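Local coordinates for ERPP protein (Borrelia burgdorferi, PDB 4BOB) that binds the complement regulator factor H as an outer surface lipoprotein, probably helping the spirochaete to evade complement, at residues Ala134-Lys139 with Thr149-Ile154; Val56-Asn61 with Leu79-Val84; Phe35-Lys40 with Glu157-Asn162; Thr49-Leu54 with Thr65-Gly70. All coordinates share one frame; numbering follows the deposited sequence.

Contact 1 of 4, residues Ala134-Lys139 with Thr149-Ile154; sequences AFLGDK and TAEYAI
In the beta hairpin of strands 131-139 and 149-155, Phe135 and Tyr152 form a hydrogen-bonded pair, with Tyr152 N giving to Phe135 O at 2.8 Å. The return bond, Phe135 N to Tyr152 O, is less certain because that oxygen is crowded in the model. The phenyl ring lies over the start of the tyrosine side chain: chi1 of 55° sets CG between the backbone N and the carbonyl carbon, and Tyr152 CB sits 3.9 Å from the Phe135 ring centroid, a CH-pi contact over the face. The two rings are near parallel, but slid so far apart that they barely overlap. On the opposite face of the sheet from Phe135 and Tyr152, Leu136 and Glu151 run side by side, with Leu136 CD2 3.5 Å from both Glu151 CD and Thr149 CG2. Beyond Leu136 the register slips by one residue. Gly137 N donates to Ala150 O, Ala150 N reaches Asp138 O at 2.9 Å, and Thr149 OG1 bonds Gly137 O at 2.8 Å from above the carbonyl plane. Tyr152 OH and Asp138 N both hydrogen-bond to the carboxylate of Glu108. This slip is a beta bulge, here in an antiparallel hairpin inside an eight-stranded sheet.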
loop_
_atom_site.group_PDB
_atom_site.type_symbol
_atom_site.label_atom_id
_atom_site.label_comp_id
_atom_site.label_asym_id
_atom_site.label_seq_id
_atom_site.Cartn_x
_atom_site.Cartn_y
_atom_site.Cartn_z
ATOM N N ALA A 134 -8.029 0.675 -2.948
ATOM C CA ALA A 134 -7.414 1.908 -3.428
ATOM C C ALA A 134 -7.164 2.848 -2.256
ATOM O O ALA A 134 -7.994 2.918 -1.354
ATOM C CB ALA A 134 -8.316 2.575 -4.454
ATOM N N PHE A 135 -6.037 3.564 -2.274
ATOM C CA PHE A 135 -5.721 4.589 -1.257
ATOM C C PHE A 135 -4.808 5.681 -1.848
ATOM O O PHE A 135 -4.063 5.438 -2.804
ATOM C CB PHE A 135 -5.054 3.950 -0.020
ATOM C CG PHE A 135 -3.818 3.146 -0.356
ATOM C CD1 PHE A 135 -3.922 1.837 -0.790
ATOM C CD2 PHE A 135 -2.557 3.712 -0.283
ATOM C CE1 PHE A 135 -2.806 1.104 -1.132
ATOM C CE2 PHE A 135 -1.433 2.977 -0.637
ATOM C CZ PHE A 135 -1.558 1.670 -1.053
ATOM N N LEU A 136 -4.871 6.877 -1.265
ATOM C CA LEU A 136 -3.976 7.997 -1.632
ATOM C C LEU A 136 -2.582 7.919 -0.963
ATOM O O LEU A 136 -2.441 7.508 0.205
ATOM C CB LEU A 136 -4.620 9.332 -1.257
ATOM C CG LEU A 136 -5.983 9.573 -1.913
ATOM C CD1 LEU A 136 -6.687 10.798 -1.333
ATOM C CD2 LEU A 136 -5.841 9.682 -3.428
ATOM N N GLY A 137 -1.557 8.316 -1.710
ATOM C CA GLY A 137 -0.209 8.391 -1.178
ATOM C C GLY A 137 0.058 9.799 -0.679
ATOM O O GLY A 137 -0.847 10.477 -0.171
ATOM N N ASP A 138 1.307 10.229 -0.848
ATOM C CA ASP A 138 1.748 11.593 -0.531
ATOM C C ASP A 138 1.741 12.519 -1.764
ATOM O O ASP A 138 1.715 12.073 -2.919
ATOM C CB ASP A 138 3.165 11.548 0.121
ATOM C CG ASP A 138 3.593 12.892 0.759
ATOM O OD1 ASP A 138 2.748 13.795 0.886
ATOM O OD2 ASP A 138 4.777 13.067 1.138
ATOM N N LYS A 139 1.698 13.816 -1.467
ATOM C CA LYS A 139 2.174 14.905 -2.351
ATOM C C LYS A 139 3.421 14.700 -3.215
ATOM O O LYS A 139 4.505 14.310 -2.751
ATOM C CB LYS A 139 2.660 16.106 -1.504
ATOM C CG LYS A 139 1.775 17.340 -1.460
ATOM C CD LYS A 139 2.223 18.242 -0.298
ATOM C CE LYS A 139 2.015 19.748 -0.541
ATOM N NZ LYS A 139 3.079 20.608 0.063
ATOM N N THR A 149 -1.804 14.480 -4.905
ATOM C CA THR A 149 -1.220 13.366 -4.145
ATOM C C THR A 149 -1.087 12.144 -5.077
ATOM O O THR A 149 -1.612 12.157 -6.187
ATOM C CB THR A 149 -2.119 13.073 -2.921
ATOM O OG1 THR A 149 -1.322 12.686 -1.798
ATOM C CG2 THR A 149 -3.183 12.017 -3.229
ATOM N N ALA A 150 -0.389 11.097 -4.657
ATOM C CA ALA A 150 -0.321 9.855 -5.465
ATOM C C ALA A 150 -1.530 8.959 -5.142
ATOM O O ALA A 150 -2.065 9.002 -4.030
ATOM C CB ALA A 150 0.984 9.115 -5.199
ATOM N N GLU A 151 -1.962 8.143 -6.105
ATOM C CA GLU A 151 -3.121 7.255 -5.910
ATOM C C GLU A 151 -2.736 5.799 -6.215
ATOM O O GLU A 151 -1.978 5.533 -7.152
ATOM C CB GLU A 151 -4.294 7.741 -6.773
ATOM C CG GLU A 151 -5.671 7.153 -6.414
ATOM C CD GLU A 151 -6.814 8.171 -6.412
ATOM O OE1 GLU A 151 -6.681 9.256 -7.029
ATOM O OE2 GLU A 151 -7.857 7.888 -5.777
ATOM N N TYR A 152 -3.244 4.859 -5.415
ATOM C CA TYR A 152 -2.806 3.456 -5.502
ATOM C C TYR A 152 -3.946 2.440 -5.383
ATOM O O TYR A 152 -4.966 2.711 -4.747
ATOM C CB TYR A 152 -1.773 3.136 -4.404
ATOM C CG TYR A 152 -0.419 3.805 -4.547
ATOM C CD1 TYR A 152 0.558 3.287 -5.420
ATOM C CD2 TYR A 152 -0.097 4.935 -3.798
ATOM C CE1 TYR A 152 1.801 3.888 -5.544
ATOM C CE2 TYR A 152 1.141 5.541 -3.925
ATOM C CZ TYR A 152 2.086 5.014 -4.795
ATOM O OH TYR A 152 3.327 5.603 -4.926
ATOM N N ALA A 153 -3.712 1.251 -5.957
ATOM C CA ALA A 153 -4.730 0.211 -6.138
ATOM C C ALA A 153 -4.096 -1.154 -6.185
ATOM O O ALA A 153 -3.233 -1.401 -7.037
ATOM C CB ALA A 153 -5.547 0.442 -7.417
ATOM N N ILE A 154 -4.561 -2.027 -5.278
ATOM C CA ILE A 154 -4.146 -3.440 -5.174
ATOM C C ILE A 154 -5.394 -4.337 -5.279
ATOM O O ILE A 154 -6.409 -4.015 -4.683
ATOM C CB ILE A 154 -3.417 -3.665 -3.832
ATOM C CG1 ILE A 154 -2.004 -3.106 -3.910
ATOM C CG2 ILE A 154 -3.322 -5.142 -3.464
ATOM C CD1 ILE A 154 -1.325 -3.011 -2.561
#

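Contact 2 of 4, residues Val56-Asn61 with Leu79-Val84; sequences VRKEEN and LKESEV
A polar surface contact joins Lys58 and Asn61, where strand 48-58 turns back into strand 63-69, to Lys80 and Glu81 in the connection from strand 72-79 to helix 84-93. One hydrogen bond spans the segments: Glu81 N donates to Asn61 OD1 at 2.6 Å, with a 165° N-H...O angle and the donor tilted 21° from the plane of the carbonyl. With chi1 near 180°, Asn61 CG stands opposite its backbone N and beside the carbonyl carbon, which extends the amide toward Glu81. Asn61 and Glu81 slide past each other in opposite directions, with Asn61 OD1 3.3 Å from Glu81 CB; Lys80 crosses the amide obliquely, its CB 3.8 Å from Asn61 ND2. The amide and carboxylate planes stand 69° apart.

Lys58 crosses Glu81 at about a right angle, and its NZ forms a salt bridge with Glu81 OE2, although the separation is modelled too short to be trusted in detail. The same ammonium group also makes weak hydrogen bonds to Glu59 O and to Gly62 O. Glu81 OE2 in turn accepts from Gly62 N, so a single carboxylate oxygen holds both a lysine and the turn backbone. Behind Glu81, Glu83 N bonds Lys80 O at 3.1 Å, folding the chain into a turn just ahead of the helix. The result is a hairpin turn tied to a strand-to-helix connection at one end of the antiparallel sheet.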
loop_
_atom_site.group_PDB
_atom_site.type_symbol
_atom_site.label_atom_id
_atom_site.label_comp_id
_atom_site.label_asym_id
_atom_site.label_seq_id
_atom_site.Cartn_x
_atom_site.Cartn_y
_atom_site.Cartn_z
ATOM N N VAL A 56 4.742 -8.025 0.816
ATOM C CA VAL A 56 4.257 -7.808 2.172
ATOM C C VAL A 56 4.862 -8.889 3.068
ATOM O O VAL A 56 4.761 -10.094 2.783
ATOM C CB VAL A 56 2.709 -7.759 2.252
ATOM C CG1 VAL A 56 2.278 -7.063 3.536
ATOM C CG2 VAL A 56 2.127 -7.008 1.061
ATOM N N ARG A 57 5.516 -8.432 4.133
ATOM C CA ARG A 57 6.297 -9.283 5.022
ATOM C C ARG A 57 5.847 -9.039 6.469
ATOM O O ARG A 57 5.604 -7.900 6.877
ATOM C CB ARG A 57 7.797 -8.976 4.856
ATOM C CG ARG A 57 8.757 -9.995 5.486
ATOM C CD ARG A 57 10.033 -9.334 5.989
ATOM N NE ARG A 57 10.672 -8.505 4.958
ATOM C CZ ARG A 57 11.313 -7.353 5.186
ATOM N NH1 ARG A 57 11.406 -6.846 6.421
ATOM N NH2 ARG A 57 11.860 -6.683 4.166
ATOM N N LYS A 58 5.765 -10.126 7.231
ATOM C CA LYS A 58 5.215 -10.130 8.576
ATOM C C LYS A 58 6.325 -10.262 9.627
ATOM O O LYS A 58 6.992 -11.293 9.686
ATOM C CB LYS A 58 4.234 -11.298 8.677
ATOM C CG LYS A 58 3.758 -11.641 10.077
ATOM C CD LYS A 58 3.287 -10.418 10.842
ATOM C CE LYS A 58 2.860 -10.798 12.234
ATOM N NZ LYS A 58 2.762 -9.580 13.067
ATOM N N GLU A 59 6.498 -9.229 10.464
ATOM C CA GLU A 59 7.593 -9.168 11.466
ATOM C C GLU A 59 7.159 -9.611 12.864
ATOM O O GLU A 59 5.974 -9.548 13.215
ATOM C CB GLU A 59 8.126 -7.732 11.679
ATOM C CG GLU A 59 8.203 -6.790 10.499
ATOM C CD GLU A 59 9.512 -6.897 9.745
ATOM O OE1 GLU A 59 9.711 -7.954 9.082
ATOM O OE2 GLU A 59 10.321 -5.922 9.806
ATOM N N GLU A 60 8.153 -9.974 13.677
ATOM C CA GLU A 60 7.998 -10.087 15.144
ATOM C C GLU A 60 7.064 -8.984 15.678
ATOM O O GLU A 60 6.178 -9.238 16.501
ATOM C CB GLU A 60 9.390 -10.010 15.817
ATOM C CG GLU A 60 9.422 -9.878 17.342
ATOM C CD GLU A 60 8.791 -11.057 18.086
ATOM O OE1 GLU A 60 8.703 -12.180 17.521
ATOM O OE2 GLU A 60 8.388 -10.859 19.259
ATOM N N ASN A 61 7.282 -7.761 15.202
ATOM C CA ASN A 61 6.386 -6.654 15.490
ATOM C C ASN A 61 6.049 -5.875 14.203
ATOM O O ASN A 61 6.942 -5.285 13.573
ATOM C CB ASN A 61 6.987 -5.738 16.559
ATOM C CG ASN A 61 6.144 -4.499 16.802
ATOM O OD1 ASN A 61 4.922 -4.509 16.610
ATOM N ND2 ASN A 61 6.793 -3.417 17.218
ATOM N N LEU A 79 4.326 -0.630 9.648
ATOM C CA LEU A 79 3.369 -0.412 10.745
ATOM C C LEU A 79 3.629 -1.471 11.808
ATOM O O LEU A 79 4.029 -2.577 11.466
ATOM C CB LEU A 79 1.959 -0.537 10.202
ATOM C CG LEU A 79 1.658 -1.938 9.669
ATOM C CD1 LEU A 79 0.771 -2.687 10.659
ATOM C CD2 LEU A 79 1.032 -1.917 8.273
ATOM N N LYS A 80 3.409 -1.147 13.081
ATOM C CA LYS A 80 3.696 -2.098 14.176
ATOM C C LYS A 80 2.485 -2.983 14.540
ATOM O O LYS A 80 1.394 -2.791 13.980
ATOM C CB LYS A 80 4.152 -1.335 15.403
ATOM C CG LYS A 80 5.288 -0.341 15.179
ATOM C CD LYS A 80 4.963 0.926 15.969
ATOM C CE LYS A 80 6.147 1.848 16.174
ATOM N NZ LYS A 80 5.664 3.159 16.708
ATOM N N GLU A 81 2.663 -3.935 15.475
ATOM C CA GLU A 81 1.578 -4.902 15.834
ATOM C C GLU A 81 0.208 -4.266 16.028
ATOM O O GLU A 81 -0.770 -4.719 15.424
ATOM C CB GLU A 81 1.883 -5.713 17.102
ATOM C CG GLU A 81 2.666 -7.016 16.915
ATOM C CD GLU A 81 2.224 -7.871 15.731
ATOM O OE1 GLU A 81 1.308 -8.714 15.879
ATOM O OE2 GLU A 81 2.838 -7.721 14.649
ATOM N N SER A 82 0.137 -3.220 16.850
ATOM C CA SER A 82 -1.136 -2.552 17.181
ATOM C C SER A 82 -2.021 -2.100 15.965
ATOM O O SER A 82 -3.261 -2.133 16.051
ATOM C CB SER A 82 -0.868 -1.380 18.129
ATOM O OG SER A 82 0.118 -0.525 17.589
ATOM N N GLU A 83 -1.404 -1.726 14.842
ATOM C CA GLU A 83 -2.166 -1.337 13.638
ATOM C C GLU A 83 -2.520 -2.510 12.708
ATOM O O GLU A 83 -3.196 -2.319 11.661
ATOM C CB GLU A 83 -1.396 -0.281 12.853
ATOM C CG GLU A 83 -1.366 1.048 13.559
ATOM C CD GLU A 83 -2.744 1.477 14.006
ATOM O OE1 GLU A 83 -3.673 1.522 13.152
ATOM O OE2 GLU A 83 -2.894 1.752 15.214
ATOM N N VAL A 84 -2.078 -3.716 13.102
ATOM C CA VAL A 84 -2.236 -4.940 12.285
ATOM C C VAL A 84 -3.687 -5.282 11.959
ATOM O O VAL A 84 -4.005 -5.551 10.797
ATOM C CB VAL A 84 -1.551 -6.156 12.958
ATOM C CG1 VAL A 84 -1.929 -7.473 12.278
ATOM C CG2 VAL A 84 -0.044 -5.973 12.926
#

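Contact 3 of 4, residues Phe35-Lys40 with Glu157-Asn162; sequences FTVKIK and EVLKKN
Val158 is the first residue of the helical segment to meet the strand: its CG1 branch, anti to the backbone N (chi1 -178°), lies 3.8 Å from Val37 CG2, and the two valines slide past each other in opposite directions. Leu159 follows with a looser contact, its CD2 4.3 Å from Val37 CG1, and the Leu159 side chain also packs on Ile133, Ile154 and Met91. Here helix 156-162 lies against one face of the large antiparallel sheet, nearly antiparallel to strand 34-42; the axes of the short segments pass 8.9 Å apart at 164°. One turn beyond Val158, Asn162 covers the Phe35 ring. Its CB sits over the ring centre, 3.3 Å from the Phe35 centroid in a CH-pi contact, and its amide plane is only 16° from the ring plane. Asn162 OD1 hangs over the ring's root, 3.5 Å from Phe35 CB. The amide nitrogen turns back to the helix: Asn162 ND2 donates to Val158 O at 2.9 Å, the bond lying close to the amide plane. Asn162 N reaches the same oxygen from the opposite face of its plane as the ordinary helix bond; the ND2 bond is the one that holds the amide over the phenyl ring, which also meets Phe32 edge-to-face.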
loop_
_atom_site.group_PDB
_atom_site.type_symbol
_atom_site.label_atom_id
_atom_site.label_comp_id
_atom_site.label_asym_id
_atom_site.label_seq_id
_atom_site.Cartn_x
_atom_site.Cartn_y
_atom_site.Cartn_z
ATOM N N PHE A 35 4.211 -12.576 1.265
ATOM C CA PHE A 35 3.617 -12.764 -0.040
ATOM C C PHE A 35 3.695 -11.486 -0.894
ATOM O O PHE A 35 4.114 -10.415 -0.433
ATOM C CB PHE A 35 2.185 -13.276 0.109
ATOM C CG PHE A 35 1.219 -12.251 0.613
ATOM C CD1 PHE A 35 1.098 -11.996 1.965
ATOM C CD2 PHE A 35 0.430 -11.539 -0.274
ATOM C CE1 PHE A 35 0.211 -11.046 2.426
ATOM C CE2 PHE A 35 -0.470 -10.603 0.176
ATOM C CZ PHE A 35 -0.587 -10.360 1.532
ATOM N N THR A 36 3.312 -11.631 -2.153
ATOM C CA THR A 36 3.421 -10.562 -3.124
ATOM C C THR A 36 2.056 -10.382 -3.729
ATOM O O THR A 36 1.236 -11.316 -3.732
ATOM C CB THR A 36 4.452 -10.892 -4.222
ATOM O OG1 THR A 36 5.589 -11.523 -3.630
ATOM C CG2 THR A 36 4.945 -9.647 -4.887
ATOM N N VAL A 37 1.814 -9.163 -4.201
ATOM C CA VAL A 37 0.564 -8.809 -4.884
ATOM C C VAL A 37 0.838 -7.609 -5.811
ATOM O O VAL A 37 1.655 -6.742 -5.499
ATOM C CB VAL A 37 -0.602 -8.553 -3.869
ATOM C CG1 VAL A 37 -0.144 -7.697 -2.688
ATOM C CG2 VAL A 37 -1.822 -7.950 -4.561
ATOM N N LYS A 38 0.178 -7.599 -6.963
ATOM C CA LYS A 38 0.341 -6.532 -7.943
ATOM C C LYS A 38 -0.153 -5.197 -7.380
ATOM O O LYS A 38 -1.195 -5.139 -6.739
ATOM C CB LYS A 38 -0.443 -6.861 -9.248
ATOM C CG LYS A 38 0.298 -7.740 -10.257
ATOM C CD LYS A 38 1.304 -6.912 -11.064
ATOM C CE LYS A 38 2.272 -7.765 -11.874
ATOM N NZ LYS A 38 3.434 -6.965 -12.346
ATOM N N ILE A 39 0.607 -4.131 -7.626
ATOM C CA ILE A 39 0.154 -2.775 -7.320
ATOM C C ILE A 39 0.136 -1.922 -8.580
ATOM O O ILE A 39 1.006 -2.048 -9.435
ATOM C CB ILE A 39 0.970 -2.080 -6.182
ATOM C CG1 ILE A 39 0.441 -0.652 -5.944
ATOM C CG2 ILE A 39 2.474 -2.108 -6.446
ATOM C CD1 ILE A 39 0.455 -0.218 -4.499
ATOM N N LYS A 40 -0.902 -1.084 -8.659
ATOM C CA LYS A 40 -1.058 -0.053 -9.679
ATOM C C LYS A 40 -0.992 1.383 -9.139
ATOM O O LYS A 40 -1.296 1.635 -7.972
ATOM C CB LYS A 40 -2.437 -0.195 -10.295
ATOM C CG LYS A 40 -2.718 -1.506 -10.978
ATOM C CD LYS A 40 -4.182 -1.547 -11.346
ATOM C CE LYS A 40 -4.493 -2.749 -12.219
ATOM N NZ LYS A 40 -4.256 -2.435 -13.658
ATOM N N GLU A 157 -9.201 -9.522 -4.104
ATOM C CA GLU A 157 -9.157 -10.992 -4.056
ATOM C C GLU A 157 -7.807 -11.594 -3.671
ATOM O O GLU A 157 -7.739 -12.603 -2.946
ATOM C CB GLU A 157 -9.578 -11.568 -5.414
ATOM C CG GLU A 157 -9.241 -13.045 -5.587
ATOM C CD GLU A 157 -10.203 -13.778 -6.492
ATOM O OE1 GLU A 157 -10.866 -13.113 -7.333
ATOM O OE2 GLU A 157 -10.284 -15.027 -6.348
ATOM N N VAL A 158 -6.727 -11.007 -4.168
ATOM C CA VAL A 158 -5.412 -11.470 -3.735
ATOM C C VAL A 158 -5.142 -11.060 -2.266
ATOM O O VAL A 158 -4.677 -11.884 -1.488
ATOM C CB VAL A 158 -4.280 -11.007 -4.676
ATOM C CG1 VAL A 158 -2.951 -11.572 -4.196
ATOM C CG2 VAL A 158 -4.550 -11.448 -6.111
ATOM N N LEU A 159 -5.466 -9.818 -1.884
ATOM C CA LEU A 159 -5.305 -9.360 -0.490
ATOM C C LEU A 159 -6.120 -10.178 0.524
ATOM O O LEU A 159 -5.745 -10.312 1.675
ATOM C CB LEU A 159 -5.683 -7.884 -0.348
ATOM C CG LEU A 159 -4.710 -6.780 -0.793
ATOM C CD1 LEU A 159 -5.357 -5.407 -0.675
ATOM C CD2 LEU A 159 -3.420 -6.779 -0.000
ATOM N N LYS A 160 -7.247 -10.716 0.092
ATOM C CA LYS A 160 -8.094 -11.511 0.971
ATOM C C LYS A 160 -7.570 -12.947 1.127
ATOM O O LYS A 160 -7.475 -13.443 2.257
ATOM C CB LYS A 160 -9.547 -11.485 0.477
ATOM C CG LYS A 160 -10.255 -10.175 0.802
ATOM C CD LYS A 160 -11.588 -10.013 0.071
ATOM C CE LYS A 160 -12.676 -10.918 0.634
ATOM N NZ LYS A 160 -13.962 -10.723 -0.109
ATOM N N LYS A 161 -7.230 -13.588 0.002
ATOM C CA LYS A 161 -6.571 -14.911 -0.004
ATOM C C LYS A 161 -5.387 -15.012 0.963
ATOM O O LYS A 161 -5.254 -15.997 1.690
ATOM C CB LYS A 161 -6.079 -15.284 -1.415
ATOM C CG LYS A 161 -7.056 -16.149 -2.198
ATOM C CD LYS A 161 -6.577 -16.467 -3.618
ATOM C CE LYS A 161 -7.663 -17.197 -4.428
ATOM N NZ LYS A 161 -7.552 -17.079 -5.919
ATOM N N ASN A 162 -4.538 -13.987 0.978
ATOM C CA ASN A 162 -3.261 -14.055 1.675
ATOM C C ASN A 162 -3.261 -13.431 3.054
ATOM O O ASN A 162 -2.529 -13.908 3.907
ATOM C CB ASN A 162 -2.170 -13.392 0.833
ATOM C CG ASN A 162 -1.840 -14.173 -0.441
ATOM O OD1 ASN A 162 -0.858 -14.914 -0.483
ATOM N ND2 ASN A 162 -2.639 -13.987 -1.490
#

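Contact 4 of 4, residues Thr49-Leu54 with Thr65-Gly70; sequences TDLGDL and TGLNAG
Leu54 and Leu67 pair across the beta hairpin of strands 48-58 and 63-69, in the half of the eight-stranded antiparallel sheet built from the N-terminal part of the chain. They are a non-hydrogen-bonded pair with both side chains on one face. The strands are markedly twisted against each other: the N-to-C directions of the short segments lie 132° apart, well short of straight antiparallel. Next to them Asp53 and Asn68 make the hydrogen-bonded pair, with their side chains on the other face; Asp53 reaches a salt bridge with Lys38.

Toward the start of the first strand, Leu51 and Gly52 both face Ile39 on the neighbouring strand 34-42, a classic beta bulge. At this bulge Leu51 leans over the second strand: chi1 of 176° swings CG away from the backbone N, and its two methyls divide the work. Leu51 CD1 rests 3.8 Å from Ala69 CB, and Leu51 CD2 meets Leu67 CD2 at 3.9 Å, the two leucines crossing at about a right angle. Tyr105, from a loop, touches Leu51, Leu67 and Ala69 and so adds an aromatic group to this apolar cluster. At the far end Leu54 CD1 lies 3.7 Å from Gly66 O, while Leu54 CA directs a CA-H...O contact to the same oxygen at 3.5 Å. The one backbone hydrogen bond between the segments runs from Asn68 N to Asp53 O, 3.3 Å long and nearly along the C=O axis.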
loop_
_atom_site.group_PDB
_atom_site.type_symbol
_atom_site.label_atom_id
_atom_site.label_comp_id
_atom_site.label_asym_id
_atom_site.label_seq_id
_atom_site.Cartn_x
_atom_site.Cartn_y
_atom_site.Cartn_z
ATOM N N THR A 49 -2.489 2.500 -14.072
ATOM C CA THR A 49 -1.479 1.760 -14.825
ATOM C C THR A 49 -0.807 0.809 -13.836
ATOM O O THR A 49 -0.710 1.117 -12.643
ATOM C CB THR A 49 -0.448 2.721 -15.496
ATOM O OG1 THR A 49 0.561 1.978 -16.203
ATOM C CG2 THR A 49 0.223 3.621 -14.472
ATOM N N ASP A 50 -0.361 -0.350 -14.315
ATOM C CA ASP A 50 0.414 -1.242 -13.455
ATOM C C ASP A 50 1.788 -0.636 -13.151
ATOM O O ASP A 50 2.518 -0.253 -14.072
ATOM C CB ASP A 50 0.601 -2.605 -14.111
ATOM C CG ASP A 50 -0.667 -3.393 -14.188
ATOM O OD1 ASP A 50 -1.685 -2.891 -13.686
ATOM O OD2 ASP A 50 -0.645 -4.514 -14.744
ATOM N N LEU A 51 2.120 -0.565 -11.857
ATOM C CA LEU A 51 3.388 -0.020 -11.343
ATOM C C LEU A 51 4.425 -1.113 -11.053
ATOM O O LEU A 51 5.583 -0.996 -11.467
ATOM C CB LEU A 51 3.100 0.745 -10.055
ATOM C CG LEU A 51 4.256 1.340 -9.250
ATOM C CD1 LEU A 51 5.119 2.279 -10.106
ATOM C CD2 LEU A 51 3.662 2.069 -8.055
ATOM N N GLY A 52 4.009 -2.160 -10.326
ATOM C CA GLY A 52 4.865 -3.326 -10.064
ATOM C C GLY A 52 4.241 -4.341 -9.110
ATOM O O GLY A 52 3.015 -4.513 -9.089
ATOM N N ASP A 53 5.100 -5.017 -8.334
ATOM C CA ASP A 53 4.692 -5.940 -7.266
ATOM C C ASP A 53 5.131 -5.447 -5.881
ATOM O O ASP A 53 6.218 -4.880 -5.722
ATOM C CB ASP A 53 5.305 -7.328 -7.475
ATOM C CG ASP A 53 4.907 -7.953 -8.793
ATOM O OD1 ASP A 53 5.155 -7.286 -9.803
ATOM O OD2 ASP A 53 4.370 -9.095 -8.822
ATOM N N LEU A 54 4.288 -5.721 -4.885
ATOM C CA LEU A 54 4.476 -5.271 -3.516
ATOM C C LEU A 54 4.662 -6.486 -2.621
ATOM O O LEU A 54 3.810 -7.385 -2.604
ATOM C CB LEU A 54 3.251 -4.473 -3.059
ATOM C CG LEU A 54 3.306 -3.743 -1.709
ATOM C CD1 LEU A 54 4.059 -2.429 -1.811
ATOM C CD2 LEU A 54 1.896 -3.468 -1.208
ATOM N N THR A 65 6.172 -3.637 4.193
ATOM C CA THR A 65 5.850 -3.829 2.782
ATOM C C THR A 65 6.820 -2.990 1.954
ATOM O O THR A 65 7.145 -1.851 2.325
ATOM C CB THR A 65 4.407 -3.417 2.441
ATOM O OG1 THR A 65 4.372 -2.019 2.192
ATOM C CG2 THR A 65 3.430 -3.741 3.582
ATOM N N GLY A 66 7.277 -3.565 0.844
ATOM C CA GLY A 66 8.287 -2.940 -0.020
ATOM C C GLY A 66 7.964 -3.003 -1.505
ATOM O O GLY A 66 7.422 -3.993 -2.011
ATOM N N LEU A 67 8.319 -1.930 -2.200
ATOM C CA LEU A 67 8.007 -1.771 -3.611
ATOM C C LEU A 67 9.192 -2.155 -4.487
ATOM O O LEU A 67 10.262 -1.536 -4.423
ATOM C CB LEU A 67 7.595 -0.317 -3.927
ATOM C CG LEU A 67 7.113 -0.003 -5.372
ATOM C CD1 LEU A 67 6.133 -1.037 -5.943
ATOM C CD2 LEU A 67 6.508 1.389 -5.431
ATOM N N ASN A 68 8.968 -3.178 -5.315
ATOM C CA ASN A 68 9.819 -3.472 -6.471
ATOM C C ASN A 68 9.157 -2.982 -7.753
ATOM O O ASN A 68 8.471 -3.733 -8.421
ATOM C CB ASN A 68 10.071 -4.963 -6.564
ATOM C CG ASN A 68 10.554 -5.523 -5.278
ATOM O OD1 ASN A 68 9.805 -6.168 -4.562
ATOM N ND2 ASN A 68 11.785 -5.221 -4.938
ATOM N N ALA A 69 9.361 -1.715 -8.071
ATOM C CA ALA A 69 8.811 -1.100 -9.260
ATOM C C ALA A 69 9.971 -0.728 -10.147
ATOM O O ALA A 69 10.927 -0.083 -9.682
ATOM C CB ALA A 69 8.034 0.146 -8.892
ATOM N N GLY A 70 9.879 -1.128 -11.422
ATOM C CA GLY A 70 10.955 -0.938 -12.392
ATOM C C GLY A 70 12.147 -1.715 -11.893
ATOM O O GLY A 70 12.007 -2.884 -11.517
#

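How the contacts relate
All four contacts reach the same eight-stranded sheet, with strand 34-42 of contact 3 lying between strand 48-58 and strand 149-155. Contact 3 therefore joins both hairpins: Ala153 O and Lys40 N are 2.9 Å apart, a probable hydrogen bond to contact 1, and Lys40 NZ makes a salt bridge with Asp50 OD1 of contact 4. Contacts 1 and 4, centres 13 Å apart, also meet directly, as Ile154 CD1 packs 3.5 Å from Leu54 CD2. Contact 2 shares strand 48-58 with contact 4 and touches contact 3 through Val56 N and Phe35 O. It lies across the chain's centre from contact 1, about 21 Å away between centres.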